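Local coordinates for leucine-rich repeat protein (Bacteroides thetaiotaomicron, PDB 4ECN), which is of unknown function but, as an extracellular leucine-rich repeat protein, probably binds other proteins, at residues Lys596-Lys601 and Ala616-Val621; Tyr644-Val649 and Gly672-Thr677. One frame throughout, in Å; residues are numbered along the deposited sequence.

Overall arrangement
Both contacts lie in the leucine-rich repeat part of the chain, far along from the two N-terminal beta domains. Contact 1 comes first: residues 596-601 run out, fourteen residues without helix or strand return, and 616-621 settles alongside, closing one loop at the end of one repeat sheet, whose last strand is 616-617. After a short break, bridged by a backbone bond from Leu600 to Gly625, the next sheet begins at 623-625, which pairs with 646-650. Near its start, contact 2 closes a second loop, of 22 residues, in series with the first. The contact centres lie about 11 Å apart; Tyr644 OH probably hydrogen-bonds Val621 O, and Met646 packs on Val621.

Contact 1 (Lys596-Lys601 and Ala616-Val621); sequences KLTDLK and AFTDQV
Thr598 and Thr618 meet through their hydroxyls, with OG1 to OG1 at 2.8 Å in a hydrogen bond that either residue could donate. The torsion of Thr618 (chi1 69°) places its OG1 between backbone N and carbonyl carbon and leaves CG2 anti to the carbonyl carbon, where it packs on Lys596 CB at 3.6 Å. Thr598 CG2 lies beside Gln620 CB. Behind this pair, Leu597 N reaches Ala616 O at 3.0 Å with an almost straight N-H...O angle of 179°, and Thr618 N returns to Leu597 O at 3.1 Å. Successive coils of the leucine-rich repeat solenoid pair here in parallel, but Leu597 bridges Phe617, and 618-620 loop out before Val621, the next motif's first apolar residue, draws up beside Thr598. Small Ala616 lets the aliphatic part of Lys596 lie close, Lys596 CD to Ala616 CB 3.6 Å. On the face that carries Leu597 and Phe617, the ring presents its edge to Leu600 CD2, CE1 4.0 Å away, the two side chains crossing nearly at right angles. Val621 CG2 covers Thr598 O at 3.4 Å. Farther out, Leu624 touches both Leu600 and Phe617, while Phe638 meets the Phe617 ring with the planes about 20° apart.

Contact 2 (Tyr644-Val649 and Gly672-Thr677); sequences YVMGSV and GINAST
Met646 and Ala675 pair in parallel where two neighbouring coils of the solenoid meet, in a largely buried contact carried by backbone hydrogen bonds and one asparagine. Met646 N donates to Asn674 O at 2.8 Å, and Ser676 N to Met646 O. Both chains then turn a corner, at Gly647 and Ser676: Thr677 N binds Gly647 O at the corner itself, and Val649 N binds Thr677 O beyond it at 3.0 Å. Asn674 adds a side-chain bond. With chi1 at 54°, its amide swings back toward the first segment and ND2 donates to Tyr644 O at 2.8 Å; the N-H...O angle is 158° and the acceptor lies in the amide plane. OD1 accepts a weak bond from Asn639 N, so both ends of this buried amide have partners. Flexible, unbranched Met646, modelled as selenomethionine, crosses Asn674 obliquely; the bend at chi3 (-64°) brings its CE to Ile673 CG2 at 3.8 Å and equally near Ala675 CB. Val649 CG2 meets the same Ile673 methyl tip to tip, and Leu624 of the preceding coil touches both Met646 and Val649. Beside the corner, a water lies at long hydrogen-bonding distance from Val645 O and Ser676 OG. Asn674 stands just before the LxxLxLxxN motif, whose first apolar position Met646 and Ala675 fill in successive repeats; their in-register parallel pairing is characteristic of the leucine-rich repeat solenoid.

Contact 1 (Lys596-Lys601 and Ala616-Val621)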
ATOM      1  N   LYS A 596     -17.608 -23.312  -1.939  1.00 52.05           N
ATOM      2  CA  LYS A 596     -16.320 -23.797  -2.423  1.00 49.81           C
ATOM      3  C   LYS A 596     -15.253 -22.693  -2.260  1.00 50.76           C
ATOM      4  O   LYS A 596     -15.257 -21.705  -3.005  1.00 50.67           O
ATOM      5  CB  LYS A 596     -16.442 -24.254  -3.900  1.00 52.08           C
ATOM      6  CG  LYS A 596     -17.527 -25.301  -4.188  1.00 70.73           C
ATOM      7  CD  LYS A 596     -17.111 -26.723  -3.821  1.00 83.13           C
ATOM      8  CE  LYS A 596     -18.227 -27.735  -3.941  1.00 94.16           C
ATOM      9  NZ  LYS A 596     -17.747 -29.110  -3.623  1.00104.99           N
ATOM     10  N   LEU A 597     -14.350 -22.861  -1.274  1.00 44.95           N
ATOM     11  CA  LEU A 597     -13.281 -21.898  -1.011  1.00 43.07           C
ATOM     12  C   LEU A 597     -11.979 -22.291  -1.665  1.00 48.45           C
ATOM     13  O   LEU A 597     -11.588 -23.448  -1.602  1.00 49.89           O
ATOM     14  CB  LEU A 597     -13.023 -21.721   0.502  1.00 42.02           C
ATOM     15  CG  LEU A 597     -14.069 -20.989   1.381  1.00 46.13           C
ATOM     16  CD1 LEU A 597     -13.472 -20.624   2.711  1.00 44.94           C
ATOM     17  CD2 LEU A 597     -14.517 -19.682   0.775  1.00 47.52           C
ATOM     18  N   THR A 598     -11.267 -21.307  -2.237  1.00 44.46           N
ATOM     19  CA  THR A 598      -9.926 -21.480  -2.811  1.00 42.89           C
ATOM     20  C   THR A 598      -8.920 -21.135  -1.741  1.00 46.93           C
ATOM     21  O   THR A 598      -7.839 -21.734  -1.676  1.00 46.60           O
ATOM     22  CB  THR A 598      -9.711 -20.632  -4.078  1.00 45.45           C
ATOM     23  OG1 THR A 598     -10.800 -20.795  -5.003  1.00 50.12           O
ATOM     24  CG2 THR A 598      -8.411 -20.952  -4.762  1.00 37.94           C
ATOM     25  N   ASP A 599      -9.284 -20.166  -0.885  1.00 43.53           N
ATOM     26  CA  ASP A 599      -8.409 -19.709   0.177  1.00 43.31           C
ATOM     27  C   ASP A 599      -9.151 -19.602   1.471  1.00 46.06           C
ATOM     28  O   ASP A 599     -10.251 -19.059   1.527  1.00 46.18           O
ATOM     29  CB  ASP A 599      -7.772 -18.354  -0.184  1.00 46.08           C
ATOM     30  CG  ASP A 599      -6.588 -18.457  -1.135  1.00 67.66           C
ATOM     31  OD1 ASP A 599      -5.489 -18.871  -0.676  1.00 70.62           O
ATOM     32  OD2 ASP A 599      -6.738 -18.061  -2.324  1.00 75.30           O
ATOM     33  N   LEU A 600      -8.530 -20.110   2.528  1.00 41.78           N
ATOM     34  CA  LEU A 600      -9.080 -20.052   3.876  1.00 40.68           C
ATOM     35  C   LEU A 600      -7.924 -19.881   4.823  1.00 43.68           C
ATOM     36  O   LEU A 600      -7.001 -20.694   4.813  1.00 43.74           O
ATOM     37  CB  LEU A 600      -9.933 -21.297   4.192  1.00 40.41           C
ATOM     38  CG  LEU A 600     -10.505 -21.428   5.592  1.00 43.44           C
ATOM     39  CD1 LEU A 600     -11.509 -20.327   5.898  1.00 43.37           C
ATOM     40  CD2 LEU A 600     -11.092 -22.811   5.801  1.00 44.15           C
ATOM     41  N   LYS A 601      -7.930 -18.765   5.566  1.00 39.52           N
ATOM     42  CA  LYS A 601      -6.899 -18.402   6.533  1.00 38.63           C
ATOM     43  C   LYS A 601      -7.564 -18.123   7.879  1.00 44.03           C
ATOM     44  O   LYS A 601      -8.192 -17.078   8.059  1.00 43.66           O
ATOM     45  CB  LYS A 601      -6.081 -17.190   6.039  1.00 40.08           C
ATOM     46  CG  LYS A 601      -5.312 -17.367   4.719  1.00 38.93           C
ATOM     47  CD  LYS A 601      -4.118 -18.338   4.806  1.00 37.82           C
ATOM     48  CE  LYS A 601      -3.427 -18.401   3.467  1.00 36.71           C
ATOM     49  NZ  LYS A 601      -2.165 -19.178   3.527  1.00 46.76           N
ATOM     50  N   ALA A 616     -16.399 -26.499   1.741  1.00 52.34           N
ATOM     51  CA  ALA A 616     -15.817 -27.291   0.674  1.00 50.84           C
ATOM     52  C   ALA A 616     -14.679 -26.485   0.058  1.00 52.51           C
ATOM     53  O   ALA A 616     -14.507 -25.307   0.407  1.00 51.12           O
ATOM     54  CB  ALA A 616     -16.877 -27.641  -0.344  1.00 52.16           C
ATOM     55  N   PHE A 617     -13.885 -27.102  -0.822  1.00 47.30           N
ATOM     56  CA  PHE A 617     -12.749 -26.423  -1.421  1.00 44.94           C
ATOM     57  C   PHE A 617     -12.740 -26.612  -2.925  1.00 49.65           C
ATOM     58  O   PHE A 617     -13.313 -27.587  -3.421  1.00 49.91           O
ATOM     59  CB  PHE A 617     -11.440 -26.943  -0.798  1.00 45.38           C
ATOM     60  CG  PHE A 617     -11.359 -26.735   0.699  1.00 46.08           C
ATOM     61  CD1 PHE A 617     -10.980 -25.499   1.230  1.00 47.91           C
ATOM     62  CD2 PHE A 617     -11.686 -27.765   1.582  1.00 46.86           C
ATOM     63  CE1 PHE A 617     -10.936 -25.298   2.621  1.00 47.93           C
ATOM     64  CE2 PHE A 617     -11.617 -27.569   2.968  1.00 49.07           C
ATOM     65  CZ  PHE A 617     -11.252 -26.336   3.480  1.00 46.58           C
ATOM     66  N   THR A 618     -12.104 -25.661  -3.654  1.00 46.73           N
ATOM     67  CA  THR A 618     -11.991 -25.695  -5.116  1.00 46.96           C
ATOM     68  C   THR A 618     -10.704 -26.430  -5.530  1.00 51.27           C
ATOM     69  O   THR A 618      -9.841 -26.716  -4.701  1.00 49.43           O
ATOM     70  CB  THR A 618     -12.051 -24.280  -5.751  1.00 50.43           C
ATOM     71  OG1 THR A 618     -10.893 -23.510  -5.437  1.00 47.65           O
ATOM     72  CG2 THR A 618     -13.300 -23.530  -5.392  1.00 49.58           C
ATOM     73  N   ASP A 619     -10.604 -26.734  -6.832  1.00 50.12           N
ATOM     74  CA  ASP A 619      -9.491 -27.409  -7.494  1.00 50.65           C
ATOM     75  C   ASP A 619      -8.328 -26.403  -7.778  1.00 54.79           C
ATOM     76  O   ASP A 619      -7.435 -26.663  -8.605  1.00 54.70           O
ATOM     77  CB  ASP A 619      -9.999 -28.060  -8.794  1.00 54.11           C
ATOM     78  CG  ASP A 619     -10.513 -27.096  -9.865  1.00 78.90           C
ATOM     79  OD1 ASP A 619     -11.209 -26.106  -9.505  1.00 83.68           O
ATOM     80  OD2 ASP A 619     -10.292 -27.371 -11.064  1.00 87.66           O
ATOM     81  N   GLN A 620      -8.335 -25.264  -7.056  1.00 50.12           N
ATOM     82  CA  GLN A 620      -7.357 -24.195  -7.239  1.00 48.38           C
ATOM     83  C   GLN A 620      -6.610 -23.886  -5.942  1.00 49.53           C
ATOM     84  O   GLN A 620      -5.730 -23.025  -5.963  1.00 49.36           O
ATOM     85  CB  GLN A 620      -8.061 -22.907  -7.750  1.00 49.68           C
ATOM     86  CG  GLN A 620      -8.897 -23.021  -9.034  1.00 62.86           C
ATOM     87  CD  GLN A 620      -8.147 -23.531 -10.255  1.00 96.99           C
ATOM     88  OE1 GLN A 620      -6.909 -23.437 -10.379  1.00 93.02           O
ATOM     89  NE2 GLN A 620      -8.900 -24.085 -11.202  1.00 94.74           N
ATOM     90  N   VAL A 621      -6.951 -24.579  -4.825  1.00 43.49           N
ATOM     91  CA  VAL A 621      -6.388 -24.348  -3.479  1.00 41.46           C
ATOM     92  C   VAL A 621      -4.886 -24.535  -3.454  1.00 45.30           C
ATOM     93  O   VAL A 621      -4.387 -25.584  -3.861  1.00 45.74           O
ATOM     94  CB  VAL A 621      -7.019 -25.252  -2.387  1.00 43.81           C
ATOM     95  CG1 VAL A 621      -6.285 -25.081  -1.068  1.00 42.44           C
ATOM     96  CG2 VAL A 621      -8.518 -24.987  -2.217  1.00 43.76           C
TER

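Contact 2 (Tyr644-Val649 and Gly672-Thr677)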
ATOM      1  N   TYR A 644      -7.625 -33.446  -7.397  1.00 52.64           N
ATOM      2  CA  TYR A 644      -6.805 -32.246  -7.253  1.00 51.83           C
ATOM      3  C   TYR A 644      -6.050 -32.331  -5.923  1.00 51.74           C
ATOM      4  O   TYR A 644      -6.643 -32.604  -4.875  1.00 51.40           O
ATOM      5  CB  TYR A 644      -7.604 -30.909  -7.381  1.00 54.67           C
ATOM      6  CG  TYR A 644      -6.720 -29.696  -7.133  1.00 59.53           C
ATOM      7  CD1 TYR A 644      -5.712 -29.348  -8.032  1.00 62.18           C
ATOM      8  CD2 TYR A 644      -6.788 -28.989  -5.929  1.00 60.94           C
ATOM      9  CE1 TYR A 644      -4.811 -28.315  -7.755  1.00 62.89           C
ATOM     10  CE2 TYR A 644      -5.902 -27.937  -5.650  1.00 61.43           C
ATOM     11  CZ  TYR A 644      -4.918 -27.602  -6.572  1.00 71.23           C
ATOM     12  OH  TYR A 644      -4.029 -26.573  -6.332  1.00 75.62           O
ATOM     13  N   VAL A 645      -4.740 -32.080  -5.973  1.00 44.70           N
ATOM     14  CA  VAL A 645      -3.913 -32.155  -4.778  1.00 42.46           C
ATOM     15  C   VAL A 645      -3.479 -30.744  -4.390  1.00 45.13           C
ATOM     16  O   VAL A 645      -2.643 -30.128  -5.073  1.00 44.24           O
ATOM     17  CB  VAL A 645      -2.692 -33.116  -4.977  1.00 44.62           C
ATOM     18  CG1 VAL A 645      -1.785 -33.137  -3.756  1.00 43.50           C
ATOM     19  CG2 VAL A 645      -3.155 -34.528  -5.315  1.00 44.56           C
HETATM   20  N   MSE A 646      -4.036 -30.253  -3.258  1.00 41.25           N
HETATM   21  CA  MSE A 646      -3.689 -28.957  -2.646  1.00 39.64           C
HETATM   22  C   MSE A 646      -2.199 -28.890  -2.333  1.00 44.48           C
HETATM   23  O   MSE A 646      -1.569 -29.935  -2.134  1.00 45.13           O
HETATM   24  CB  MSE A 646      -4.479 -28.725  -1.355  1.00 41.03           C
HETATM   25  CG  MSE A 646      -5.981 -28.848  -1.507  1.00 48.17           C
HETATM   26 SE   MSE A 646      -6.846 -28.539   0.224  0.75 55.72          SE
HETATM   27  CE  MSE A 646      -6.140 -30.072   1.277  1.00 52.16           C
ATOM     28  N   GLY A 647      -1.642 -27.687  -2.293  1.00 40.62           N
ATOM     29  CA  GLY A 647      -0.232 -27.511  -1.970  1.00 40.36           C
ATOM     30  C   GLY A 647       0.095 -27.870  -0.529  1.00 46.71           C
ATOM     31  O   GLY A 647       1.106 -28.545  -0.274  1.00 47.94           O
ATOM     32  N   SER A 648      -0.770 -27.444   0.431  1.00 42.34           N
ATOM     33  CA  SER A 648      -0.515 -27.695   1.842  1.00 42.11           C
ATOM     34  C   SER A 648      -1.687 -27.353   2.815  1.00 48.73           C
ATOM     35  O   SER A 648      -2.569 -26.541   2.505  1.00 49.53           O
ATOM     36  CB  SER A 648       0.682 -26.855   2.280  1.00 43.67           C
ATOM     37  OG  SER A 648       0.492 -25.473   2.007  1.00 45.48           O
ATOM     38  N   VAL A 649      -1.629 -27.937   4.027  1.00 43.59           N
ATOM     39  CA  VAL A 649      -2.505 -27.597   5.138  1.00 43.06           C
ATOM     40  C   VAL A 649      -1.595 -27.269   6.291  1.00 45.11           C
ATOM     41  O   VAL A 649      -0.636 -28.021   6.525  1.00 47.05           O
ATOM     42  CB  VAL A 649      -3.576 -28.645   5.506  1.00 48.03           C
ATOM     43  CG1 VAL A 649      -4.677 -28.681   4.472  1.00 48.62           C
ATOM     44  CG2 VAL A 649      -2.978 -30.031   5.725  1.00 48.12           C
ATOM     45  N   GLY A 672      -9.119 -38.557   4.807  1.00 46.10           N
ATOM     46  CA  GLY A 672      -7.747 -38.118   4.555  1.00 45.19           C
ATOM     47  C   GLY A 672      -7.636 -36.677   4.088  1.00 49.31           C
ATOM     48  O   GLY A 672      -8.626 -35.939   4.120  1.00 50.41           O
ATOM     49  N   ILE A 673      -6.422 -36.267   3.650  1.00 44.08           N
ATOM     50  CA  ILE A 673      -6.099 -34.912   3.170  1.00 43.13           C
ATOM     51  C   ILE A 673      -5.445 -34.984   1.778  1.00 49.34           C
ATOM     52  O   ILE A 673      -4.430 -35.673   1.606  1.00 49.02           O
ATOM     53  CB  ILE A 673      -5.161 -34.132   4.162  1.00 44.99           C
ATOM     54  CG1 ILE A 673      -5.575 -34.277   5.657  1.00 44.44           C
ATOM     55  CG2 ILE A 673      -4.968 -32.655   3.737  1.00 45.50           C
ATOM     56  CD1 ILE A 673      -4.650 -33.644   6.655  1.00 39.73           C
ATOM     57  N   ASN A 674      -5.983 -34.220   0.808  1.00 46.51           N
ATOM     58  CA  ASN A 674      -5.433 -34.150  -0.542  1.00 46.04           C
ATOM     59  C   ASN A 674      -4.445 -32.970  -0.622  1.00 49.47           C
ATOM     60  O   ASN A 674      -4.761 -31.933  -1.193  1.00 50.10           O
ATOM     61  CB  ASN A 674      -6.559 -34.034  -1.565  1.00 47.92           C
ATOM     62  CG  ASN A 674      -7.518 -32.892  -1.311  1.00 61.60           C
ATOM     63  OD1 ASN A 674      -8.177 -32.804  -0.272  1.00 54.15           O
ATOM     64  ND2 ASN A 674      -7.622 -31.999  -2.269  1.00 55.71           N
ATOM     65  N   ALA A 675      -3.255 -33.121  -0.012  1.00 44.32           N
ATOM     66  CA  ALA A 675      -2.239 -32.074   0.050  1.00 42.57           C
ATOM     67  C   ALA A 675      -0.839 -32.657   0.104  1.00 45.43           C
ATOM     68  O   ALA A 675      -0.609 -33.662   0.785  1.00 43.53           O
ATOM     69  CB  ALA A 675      -2.466 -31.185   1.261  1.00 43.03           C
ATOM     70  N   SER A 676       0.106 -32.000  -0.613  1.00 41.65           N
ATOM     71  CA  SER A 676       1.501 -32.423  -0.711  1.00 40.30           C
ATOM     72  C   SER A 676       2.238 -32.219   0.604  1.00 41.60           C
ATOM     73  O   SER A 676       3.035 -33.068   0.963  1.00 40.66           O
ATOM     74  CB  SER A 676       2.208 -31.660  -1.823  1.00 44.05           C
ATOM     75  OG  SER A 676       1.510 -31.788  -3.053  1.00 51.36           O
ATOM     76  N   THR A 677       1.965 -31.110   1.331  1.00 37.62           N
ATOM     77  CA  THR A 677       2.612 -30.807   2.609  1.00 36.58           C
ATOM     78  C   THR A 677       1.553 -30.705   3.724  1.00 41.53           C
ATOM     79  O   THR A 677       0.510 -30.059   3.568  1.00 41.23           O
ATOM     80  CB  THR A 677       3.464 -29.527   2.517  1.00 41.35           C
ATOM     81  OG1 THR A 677       4.470 -29.684   1.507  1.00 41.71           O
ATOM     82  CG2 THR A 677       4.140 -29.184   3.830  1.00 36.64           C
TER
HETATM   83  O   HOH W   1       0.536 -29.675  -5.323  1.00 61.19           O